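Local coordinates for protein B-cell differentiation antigen CD72 (PDB 5B1R) that serves as a B-cell receptor co-receptor that recognises the Sm/ribonucleoprotein self-antigen and recruits the phosphatase SHP-1 to inhibit signalling, represented here by its extracellular C-type lectin-like domain, at residues Tyr51-Pro56 and Asp89-Tyr94. The protein carries 2 engineered substitutions. Numbering follows the deposited sequence.
Sequences YEVSLP and DKIKKY. Unlike the reference sequence in segment 89-94: Asp89 (reference Val), Lys90 (reference Arg), Lys93 (reference Thr).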
loop_
_atom_site.group_PDB
_atom_site.type_symbol
_atom_site.label_atom_id
_atom_site.label_comp_id
_atom_site.label_asym_id
_atom_site.label_seq_id
_atom_site.Cartn_x
_atom_site.Cartn_y
_atom_site.Cartn_z
ATOM N N TYR A 51 -12.921 7.153 1.311
ATOM C CA TYR A 51 -11.618 7.799 1.495
ATOM C C TYR A 51 -10.897 7.327 2.751
ATOM O O TYR A 51 -9.747 7.713 2.995
ATOM C CB TYR A 51 -11.780 9.326 1.543
ATOM C CG TYR A 51 -12.785 9.776 2.588
ATOM C CD1 TYR A 51 -12.442 9.821 3.940
ATOM C CD2 TYR A 51 -14.087 10.123 2.234
ATOM C CE1 TYR A 51 -13.361 10.201 4.909
ATOM C CE2 TYR A 51 -15.011 10.506 3.200
ATOM C CZ TYR A 51 -14.636 10.545 4.534
ATOM O OH TYR A 51 -15.542 10.928 5.501
ATOM N N GLU A 52 -11.569 6.526 3.578
ATOM C CA GLU A 52 -10.972 6.119 4.844
ATOM C C GLU A 52 -9.965 5.006 4.671
ATOM O O GLU A 52 -10.238 4.025 3.987
ATOM C CB GLU A 52 -12.041 5.626 5.808
ATOM C CG GLU A 52 -12.898 6.731 6.365
ATOM C CD GLU A 52 -13.822 6.269 7.466
ATOM O OE1 GLU A 52 -14.121 5.059 7.546
ATOM O OE2 GLU A 52 -14.252 7.125 8.262
ATOM N N VAL A 53 -8.819 5.131 5.337
ATOM C CA VAL A 53 -7.855 4.041 5.370
ATOM C C VAL A 53 -7.248 3.989 6.760
ATOM O O VAL A 53 -7.040 5.013 7.395
ATOM C CB VAL A 53 -6.768 4.231 4.267
ATOM C CG1 VAL A 53 -5.876 5.421 4.533
ATOM C CG2 VAL A 53 -5.943 2.990 4.114
ATOM N N SER A 54 -7.013 2.782 7.247
ATOM C CA SER A 54 -6.384 2.580 8.543
ATOM C C SER A 54 -5.106 1.790 8.306
ATOM O O SER A 54 -5.163 0.662 7.824
ATOM C CB SER A 54 -7.314 1.775 9.436
ATOM O OG SER A 54 -6.650 1.426 10.632
ATOM N N LEU A 55 -3.968 2.395 8.644
ATOM C CA LEU A 55 -2.653 1.802 8.415
ATOM C C LEU A 55 -2.056 1.345 9.734
ATOM O O LEU A 55 -2.297 1.971 10.764
ATOM C CB LEU A 55 -1.714 2.852 7.824
ATOM C CG LEU A 55 -2.190 3.547 6.542
ATOM C CD1 LEU A 55 -1.270 4.699 6.187
ATOM C CD2 LEU A 55 -2.241 2.556 5.387
ATOM N N PRO A 56 -1.232 0.289 9.711
ATOM C CA PRO A 56 -0.496 -0.065 10.933
ATOM C C PRO A 56 0.529 1.016 11.262
ATOM O O PRO A 56 1.130 1.603 10.350
ATOM C CB PRO A 56 0.188 -1.385 10.578
ATOM C CG PRO A 56 0.008 -1.590 9.176
ATOM C CD PRO A 56 -0.954 -0.623 8.591
ATOM N N ASP A 89 -5.857 3.574 -6.924
ATOM C CA ASP A 89 -5.956 4.064 -5.548
ATOM C C ASP A 89 -4.575 4.321 -4.975
ATOM O O ASP A 89 -3.698 3.448 -5.037
ATOM C CB ASP A 89 -6.645 3.041 -4.635
ATOM C CG ASP A 89 -8.103 2.792 -4.979
ATOM O OD1 ASP A 89 -8.579 3.257 -6.023
ATOM O OD2 ASP A 89 -8.771 2.089 -4.184
ATOM N N LYS A 90 -4.395 5.501 -4.382
ATOM C CA LYS A 90 -3.155 5.808 -3.690
ATOM C C LYS A 90 -3.506 6.422 -2.354
ATOM O O LYS A 90 -4.572 7.003 -2.201
ATOM C CB LYS A 90 -2.284 6.753 -4.520
ATOM C CG LYS A 90 -2.834 8.172 -4.606
ATOM C CD LYS A 90 -2.107 9.030 -5.639
ATOM C CE LYS A 90 -2.426 10.504 -5.453
ATOM N NZ LYS A 90 -3.875 10.763 -5.593
ATOM N N ILE A 91 -2.615 6.300 -1.380
ATOM C CA ILE A 91 -2.826 6.981 -0.111
ATOM C C ILE A 91 -2.070 8.314 -0.119
ATOM O O ILE A 91 -0.949 8.420 -0.613
ATOM C CB ILE A 91 -2.471 6.105 1.115
ATOM C CG1 ILE A 91 -1.011 5.630 1.074
ATOM C CG2 ILE A 91 -3.444 4.934 1.189
ATOM C CD1 ILE A 91 -0.570 4.919 2.361
ATOM N N LYS A 92 -2.712 9.317 0.451
ATOM C CA LYS A 92 -2.179 10.673 0.470
ATOM C C LYS A 92 -2.508 11.288 1.814
ATOM O O LYS A 92 -3.581 11.035 2.375
ATOM C CB LYS A 92 -2.798 11.484 -0.663
ATOM C CG LYS A 92 -2.317 12.922 -0.713
ATOM C CD LYS A 92 -2.733 13.572 -2.022
ATOM C CE LYS A 92 -2.157 14.982 -2.182
ATOM N NZ LYS A 92 -2.305 15.446 -3.584
ATOM N N LYS A 93 -1.586 12.082 2.347
ATOM C CA LYS A 93 -1.783 12.620 3.684
ATOM C C LYS A 93 -2.441 13.975 3.654
ATOM O O LYS A 93 -1.958 14.896 2.998
ATOM C CB LYS A 93 -0.474 12.706 4.476
ATOM C CG LYS A 93 -0.735 12.876 5.971
ATOM C CD LYS A 93 0.504 12.753 6.824
ATOM C CE LYS A 93 0.099 12.713 8.290
ATOM N NZ LYS A 93 1.247 12.955 9.207
ATOM N N TYR A 94 -3.558 14.080 4.363
ATOM C CA TYR A 94 -4.241 15.352 4.540
ATOM C C TYR A 94 -4.165 15.764 5.994
ATOM O O TYR A 94 -4.792 15.146 6.852
ATOM C CB TYR A 94 -5.697 15.232 4.109
ATOM C CG TYR A 94 -5.851 15.013 2.630
ATOM C CD1 TYR A 94 -5.840 13.731 2.094
ATOM C CD2 TYR A 94 -5.989 16.089 1.763
ATOM C CE1 TYR A 94 -5.976 13.529 0.738
ATOM C CE2 TYR A 94 -6.126 15.896 0.408
ATOM C CZ TYR A 94 -6.120 14.616 -0.100
ATOM O OH TYR A 94 -6.258 14.421 -1.455
#
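Ile91 meets both Val53 and Leu55 with two different ends of its side chain, and those methyl contacts make up the contact between residues 51-56 and 89-94. The gamma-methyl CG2 of Ile91 faces Val53, where CG1 is its neighbour at 4.2 Å; the two side chains run roughly perpendicular. The longer branch goes to Leu55: CD1 of Ile91 lies 3.9 Å from Leu55 CD1 and 4.2 Å from Leu55 CD2, so the ethyl end of the isoleucine meets the leucine fork tip to tip, nearer one prong than the other.

The torsions account for this division of labour. In Ile91, a chi1 of 58° tucks CG1 into the cleft flanked by N and C of its own backbone, and an extended chi2 of 172° carries CD1 outward to the leucine. Val53 holds its CG1 in the same kind of cleft, at chi1 68°, and that is the methyl that does the touching. Val53 and Leu55 lie two residues apart on an extended piece of chain, with both CB atoms directed at the strand.

Strand 87-94 is the middle strand of a three-stranded antiparallel sheet, between 69-70 and 97-104, and the loop passes by Ile91 just ahead of helix 57-60, whose N-cap is Pro56. Ile91 is buried against Tyr69, Ile71 and Ile112; Val53, which also touches Phe43, and Leu55 add a partly exposed flank to that apolar cluster of the C-type lectin-like domain. The side chains bridge a spacing of 8.0 Å between the CA atoms of Val53 and Ile91, and bury a small area, 110 Å² summed over both segments. Because only methyl groups meet, the loop is joined to the strand here by dispersion and hydrophobic burial, without the directional restraint that polar bonds would impose.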